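Local atomic coordinates of phosphopantothenoylcysteine decarboxylase (Cryptococcus neoformans, PDB entry 6EOA), a protein that binds flavin mononucleotide and probably decarboxylates phosphopantothenoylcysteine on the route to coenzyme A. Residues A[38-43]-A[158-163]; A[121-126]-A[153-158]. All coordinates share one frame; numbering follows the deposited sequence.

Contact 1: A[38-43]-A[158-163]; sequences VLITSG and SLLRAL. With FMN (flavin mononucleotide), chain B; FMN (flavin mononucleotide), chain C.
Val38 and Ile40 on the strand meet Leu159 and Leu160 on the helix, a worked example of how the flavin-binding alpha/beta fold of the HFCD family packs a helix on a parallel sheet. The strand belongs to 35-41, inside that sheet; strand 38-41 and helix 158-162 make 130° between their N-to-C directions. Between the two segments the contact is wholly apolar. Val38 CG1 and Leu159 CD2 meet tip to tip at 3.7 Å; the valine branch lies anti to its own backbone N, as does Leu159 CG. Ile40 stretches its chain fully (chi2 180°), so that CD1 extends to the Leu160 branch point, 3.8 Å from Leu160 CG, while Leu159 CD2 approaches the same methyl more loosely. Val134 of the adjacent strand 133-139 and Val68 of strand 63-69 extend this buried layer.

Polar contacts involve Ser158 on the helix and the residues that follow the strand. In the first turn of the helix, Ser158 OG is hydrogen-bonded to Cys152 O, a carbonyl that also binds the FMN held chiefly by the second subunit. Beyond the strand, Ser42 places CB 3.4 Å from O2P of the chain's own FMN. Gly43 grips this cofactor twice: its N donates to FMN O2P at 2.7 Å (153° at the hydrogen), and its O accepts from the ribityl hydroxyl O2' at 2.7 Å.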
# COMPACT_ATOMS: atom_id res chain seq x y z
N VAL A 38 21.77 -9.33 -5.70
CA VAL A 38 21.04 -8.36 -4.90
C VAL A 38 20.18 -9.11 -3.88
O VAL A 38 19.33 -9.92 -4.25
CB VAL A 38 20.14 -7.44 -5.75
CG1 VAL A 38 19.15 -6.70 -4.87
CG2 VAL A 38 20.99 -6.47 -6.54
N LEU A 39 20.43 -8.86 -2.60
CA LEU A 39 19.63 -9.46 -1.55
C LEU A 39 18.53 -8.50 -1.10
O LEU A 39 18.81 -7.39 -0.65
CB LEU A 39 20.50 -9.85 -0.36
CG LEU A 39 19.75 -10.35 0.88
CD1 LEU A 39 19.15 -11.74 0.64
CD2 LEU A 39 20.66 -10.36 2.10
N ILE A 40 17.27 -8.91 -1.25
CA ILE A 40 16.16 -8.12 -0.74
C ILE A 40 15.69 -8.72 0.57
O ILE A 40 15.33 -9.89 0.64
CB ILE A 40 14.98 -8.06 -1.73
CG1 ILE A 40 15.41 -7.44 -3.05
CG2 ILE A 40 13.84 -7.24 -1.14
CD1 ILE A 40 14.28 -7.35 -4.07
N THR A 41 15.72 -7.90 1.63
CA THR A 41 15.27 -8.33 2.95
C THR A 41 13.99 -7.60 3.30
O THR A 41 13.89 -6.39 3.10
CB THR A 41 16.33 -8.08 4.03
OG1 THR A 41 16.45 -6.67 4.29
CG2 THR A 41 17.69 -8.62 3.59
N SER A 42 13.00 -8.33 3.80
CA SER A 42 11.71 -7.73 4.14
C SER A 42 11.39 -7.92 5.62
O SER A 42 12.19 -8.47 6.37
CB SER A 42 10.60 -8.31 3.27
OG SER A 42 10.45 -9.70 3.49
N GLY A 43 10.21 -7.45 6.03
CA GLY A 43 9.86 -7.39 7.43
C GLY A 43 9.47 -8.69 8.11
O GLY A 43 8.41 -8.78 8.74
N SER A 158 9.99 -1.65 -6.68
CA SER A 158 10.32 -0.99 -7.93
C SER A 158 11.41 -1.76 -8.67
O SER A 158 11.37 -1.90 -9.89
CB SER A 158 10.77 0.46 -7.69
OG SER A 158 9.66 1.30 -7.45
N LEU A 159 12.38 -2.27 -7.91
CA LEU A 159 13.46 -3.07 -8.48
C LEU A 159 12.92 -4.34 -9.13
O LEU A 159 13.25 -4.65 -10.28
CB LEU A 159 14.49 -3.43 -7.41
CG LEU A 159 15.53 -4.49 -7.80
CD1 LEU A 159 16.27 -4.08 -9.07
CD2 LEU A 159 16.50 -4.75 -6.66
N LEU A 160 12.09 -5.08 -8.39
CA LEU A 160 11.50 -6.32 -8.90
C LEU A 160 10.63 -6.06 -10.13
O LEU A 160 10.66 -6.83 -11.09
CB LEU A 160 10.69 -7.01 -7.80
CG LEU A 160 11.53 -7.71 -6.73
CD1 LEU A 160 10.71 -7.92 -5.46
CD2 LEU A 160 12.06 -9.03 -7.25
N ARG A 161 9.85 -4.99 -10.08
CA ARG A 161 8.95 -4.64 -11.18
C ARG A 161 9.73 -4.25 -12.43
O ARG A 161 9.26 -4.45 -13.55
CB ARG A 161 8.02 -3.50 -10.77
CG ARG A 161 6.87 -3.23 -11.74
CD ARG A 161 5.84 -4.35 -11.70
NE ARG A 161 4.47 -3.83 -11.71
CZ ARG A 161 3.84 -3.39 -12.79
NH1 ARG A 161 4.46 -3.40 -13.96
NH2 ARG A 161 2.60 -2.93 -12.70
N ALA A 162 10.92 -3.69 -12.24
CA ALA A 162 11.71 -3.17 -13.35
C ALA A 162 12.63 -4.22 -13.97
O ALA A 162 13.23 -3.98 -15.02
CB ALA A 162 12.53 -1.97 -12.90
N LEU A 163 12.75 -5.38 -13.33
CA LEU A 163 13.66 -6.42 -13.80
C LEU A 163 13.38 -6.86 -15.24
O LEU A 163 12.25 -6.77 -15.71
CB LEU A 163 13.60 -7.65 -12.89
CG LEU A 163 14.31 -7.57 -11.54
CD1 LEU A 163 14.22 -8.91 -10.86
CD2 LEU A 163 15.76 -7.15 -11.72
N1 FMN B . 5.46 -10.82 8.65
C2 FMN B . 5.83 -11.97 7.99
O2 FMN B . 5.34 -12.23 6.89
N3 FMN B . 6.74 -12.84 8.58
C4 FMN B . 7.28 -12.56 9.81
O4 FMN B . 8.09 -13.33 10.32
C4A FMN B . 6.91 -11.39 10.48
N5 FMN B . 7.45 -11.09 11.72
C5A FMN B . 7.08 -9.92 12.37
C6 FMN B . 7.62 -9.62 13.62
C7 FMN B . 7.25 -8.45 14.27
C7M FMN B . 7.83 -8.12 15.62
C8 FMN B . 6.34 -7.58 13.68
C8M FMN B . 5.92 -6.31 14.36
C9 FMN B . 5.80 -7.89 12.43
C9A FMN B . 6.17 -9.06 11.78
N10 FMN B . 5.63 -9.36 10.54
C10 FMN B . 6.00 -10.52 9.89
C1' FMN B . 4.64 -8.43 9.90
C2' FMN B . 5.36 -7.50 8.92
O2' FMN B . 6.55 -6.99 9.49
C3' FMN B . 4.44 -6.36 8.51
O3' FMN B . 3.40 -6.90 7.74
C4' FMN B . 5.21 -5.32 7.70
O4' FMN B . 4.46 -4.13 7.59
C5' FMN B . 5.54 -5.86 6.32
O5' FMN B . 6.45 -5.00 5.67
P FMN B . 7.34 -5.54 4.44
O1P FMN B . 6.45 -5.66 3.22
O2P FMN B . 7.94 -6.90 4.74
O3P FMN B . 8.44 -4.55 4.19
N1 FMN C . 7.68 4.60 -11.90
C2 FMN C . 6.99 4.56 -13.10
O2 FMN C . 6.03 3.80 -13.22
N3 FMN C . 7.40 5.35 -14.16
C4 FMN C . 8.49 6.19 -14.02
O4 FMN C . 8.84 6.89 -14.97
C4A FMN C . 9.18 6.24 -12.81
N5 FMN C . 10.27 7.08 -12.66
C5A FMN C . 10.95 7.12 -11.45
C6 FMN C . 12.04 7.97 -11.29
C7 FMN C . 12.72 8.01 -10.08
C7M FMN C . 13.90 8.92 -9.91
C8 FMN C . 12.30 7.21 -9.02
C8M FMN C . 13.02 7.24 -7.70
C9 FMN C . 11.21 6.37 -9.18
C9A FMN C . 10.53 6.32 -10.39
N10 FMN C . 9.44 5.48 -10.55
C10 FMN C . 8.76 5.44 -11.75
C1' FMN C . 8.99 4.62 -9.41
C2' FMN C . 7.85 5.30 -8.65
O2' FMN C . 8.14 6.67 -8.43
C3' FMN C . 7.60 4.60 -7.33
O3' FMN C . 7.08 3.32 -7.60
C4' FMN C . 6.62 5.39 -6.47
O4' FMN C . 6.62 4.92 -5.15
C5' FMN C . 5.22 5.29 -7.06
O5' FMN C . 4.37 6.21 -6.41
P FMN C . 2.99 6.68 -7.12
O1P FMN C . 1.99 5.55 -7.01
O2P FMN C . 3.20 7.01 -8.58
O3P FMN C . 2.49 7.90 -6.40

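Contact 2: A[121-126]-A[153-158]. With FMN (flavin mononucleotide), chain C.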
# COMPACT_ATOMS: atom_id res chain seq x y z
N PRO A 121 21.02 9.15 -12.41
CA PRO A 121 20.61 7.74 -12.43
C PRO A 121 19.56 7.42 -11.38
O PRO A 121 19.57 7.99 -10.29
CB PRO A 121 21.92 6.99 -12.14
CG PRO A 121 22.75 7.97 -11.38
CD PRO A 121 22.42 9.31 -11.97
N ILE A 122 18.64 6.52 -11.72
CA ILE A 122 17.62 6.06 -10.80
C ILE A 122 18.09 4.77 -10.14
O ILE A 122 18.50 3.84 -10.82
CB ILE A 122 16.28 5.81 -11.52
CG1 ILE A 122 15.87 7.05 -12.31
CG2 ILE A 122 15.21 5.42 -10.51
CD1 ILE A 122 14.73 6.81 -13.28
N LEU A 123 18.03 4.72 -8.81
CA LEU A 123 18.66 3.64 -8.06
C LEU A 123 18.16 2.25 -8.44
O LEU A 123 18.96 1.35 -8.68
CB LEU A 123 18.48 3.86 -6.55
CG LEU A 123 19.13 2.80 -5.66
CD1 LEU A 123 20.62 2.67 -5.97
CD2 LEU A 123 18.90 3.11 -4.19
N HIS A 124 16.84 2.06 -8.50
CA HIS A 124 16.30 0.72 -8.76
C HIS A 124 16.59 0.29 -10.20
O HIS A 124 16.57 -0.91 -10.51
CB HIS A 124 14.80 0.66 -8.46
CG HIS A 124 13.94 1.45 -9.40
ND1 HIS A 124 13.41 2.68 -9.07
CD2 HIS A 124 13.50 1.17 -10.65
CE1 HIS A 124 12.69 3.13 -10.08
NE2 HIS A 124 12.73 2.24 -11.06
N ILE A 125 16.88 1.25 -11.07
CA ILE A 125 17.31 0.94 -12.43
C ILE A 125 18.77 0.49 -12.41
O ILE A 125 19.12 -0.51 -13.04
CB ILE A 125 17.16 2.16 -13.37
CG1 ILE A 125 15.68 2.53 -13.52
CG2 ILE A 125 17.76 1.86 -14.74
CD1 ILE A 125 14.80 1.40 -14.00
N GLU A 126 19.60 1.22 -11.68
CA GLU A 126 21.01 0.86 -11.54
C GLU A 126 21.18 -0.53 -10.93
O GLU A 126 22.06 -1.30 -11.34
CB GLU A 126 21.75 1.89 -10.68
CG GLU A 126 21.66 3.32 -11.19
CD GLU A 126 22.31 3.51 -12.55
OE1 GLU A 126 23.47 3.97 -12.59
OE2 GLU A 126 21.66 3.20 -13.57
N ASP A 153 5.67 0.71 -4.66
CA ASP A 153 5.90 2.01 -4.01
C ASP A 153 7.05 1.97 -3.01
O ASP A 153 7.05 2.68 -2.01
CB ASP A 153 4.62 2.51 -3.32
CG ASP A 153 4.01 1.49 -2.37
OD1 ASP A 153 4.66 0.46 -2.08
OD2 ASP A 153 2.88 1.72 -1.90
N SER A 154 8.05 1.13 -3.29
CA SER A 154 9.26 1.09 -2.49
C SER A 154 10.44 0.72 -3.38
O SER A 154 10.24 0.30 -4.52
CB SER A 154 9.12 0.10 -1.33
OG SER A 154 9.03 -1.23 -1.82
N LEU A 155 11.65 0.87 -2.86
CA LEU A 155 12.84 0.51 -3.63
C LEU A 155 12.80 -0.96 -4.03
O LEU A 155 13.06 -1.31 -5.19
CB LEU A 155 14.11 0.80 -2.83
CG LEU A 155 15.41 0.29 -3.45
CD1 LEU A 155 15.62 0.90 -4.84
CD2 LEU A 155 16.60 0.60 -2.54
N ALA A 156 12.47 -1.82 -3.07
CA ALA A 156 12.47 -3.26 -3.28
C ALA A 156 11.51 -3.68 -4.39
O ALA A 156 11.86 -4.49 -5.26
CB ALA A 156 12.12 -3.98 -1.99
N THR A 157 10.31 -3.13 -4.37
CA THR A 157 9.27 -3.54 -5.31
C THR A 157 9.43 -2.86 -6.67
O THR A 157 9.03 -3.41 -7.70
CB THR A 157 7.88 -3.26 -4.75
OG1 THR A 157 7.82 -1.90 -4.30
CG2 THR A 157 7.58 -4.18 -3.57
N SER A 158 9.99 -1.65 -6.68
CA SER A 158 10.32 -0.99 -7.93
C SER A 158 11.41 -1.76 -8.67
O SER A 158 11.37 -1.90 -9.89
CB SER A 158 10.77 0.46 -7.69
OG SER A 158 9.66 1.30 -7.45
N1 FMN C . 7.68 4.60 -11.90
C2 FMN C . 6.99 4.56 -13.10
O2 FMN C . 6.03 3.80 -13.22
N3 FMN C . 7.40 5.35 -14.16
C4 FMN C . 8.49 6.19 -14.02
O4 FMN C . 8.84 6.89 -14.97
C4A FMN C . 9.18 6.24 -12.81
N5 FMN C . 10.27 7.08 -12.66
C5A FMN C . 10.95 7.12 -11.45
C6 FMN C . 12.04 7.97 -11.29
C7 FMN C . 12.72 8.01 -10.08
C7M FMN C . 13.90 8.92 -9.91
C8 FMN C . 12.30 7.21 -9.02
C8M FMN C . 13.02 7.24 -7.70
C9 FMN C . 11.21 6.37 -9.18
C9A FMN C . 10.53 6.32 -10.39
N10 FMN C . 9.44 5.48 -10.55
C10 FMN C . 8.76 5.44 -11.75
C1' FMN C . 8.99 4.62 -9.41
C2' FMN C . 7.85 5.30 -8.65
O2' FMN C . 8.14 6.67 -8.43
C3' FMN C . 7.60 4.60 -7.33
O3' FMN C . 7.08 3.32 -7.60
C4' FMN C . 6.62 5.39 -6.47
O4' FMN C . 6.62 4.92 -5.15
C5' FMN C . 5.22 5.29 -7.06
O5' FMN C . 4.37 6.21 -6.41
P FMN C . 2.99 6.68 -7.12
O1P FMN C . 1.99 5.55 -7.01
O2P FMN C . 3.20 7.01 -8.58
O3P FMN C . 2.49 7.90 -6.40
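His124 turns one imidazole face to Ser158, whose CB sits over the ring 3.8 Å from its centroid and 17° off the normal, a CH-pi contact. It joins the first turns of helices 123-130 and 155-162, which in this alpha/beta flavoprotein fold meet beside a cofactor site between subunits. Lodging CG between the backbone N and the carbonyl carbon (chi1 69°) sets the ring beneath Ser158 CB. Its edge points at a face of the flavin in the pocket of the second subunit: FMN C9 lies near the imidazole plane, 3.7 Å from His124 CE1.

Next to this, Leu123 and Leu155 cross at about a right angle, with Leu123 CD2 3.8 Å from Leu155 CD2. The second Leu155 branch, CD1, packs 3.7 Å from His124 CB, so one leucine spans both neighbours; Trp106 closes in on both leucines.

Both helices begin near the cofactor, the first at its ring system and the second by its ribityl chain. Ile122, the N-cap residue of the first, rests CD1 3.5 Å from FMN C6, over the same face as His124 CE1. At the N-cap of the second, Ser154 OG is hydrogen-bonded to Thr157 OG1 at 2.8 Å.

Both contacts use helix 155-162 and share Ser158, but they engage it differently. Both are buried; the centre of contact 2 is about 14 Å from the centre of the chain, against about 7 Å for contact 1. Contact 1 joins the helix to the central sheet through aliphatic groups alone. Contact 2 joins it to helix 123-130 and adds to its leucines a histidine ring that meets a serine methylene with its face and the flavin with its edge. They touch directly: Leu159 CD1 packs 3.5 Å from His124 O. The general lesson is that one helix can serve both the hydrophobic interior and, at its N-terminal end, a cofactor site shared with a neighbouring subunit.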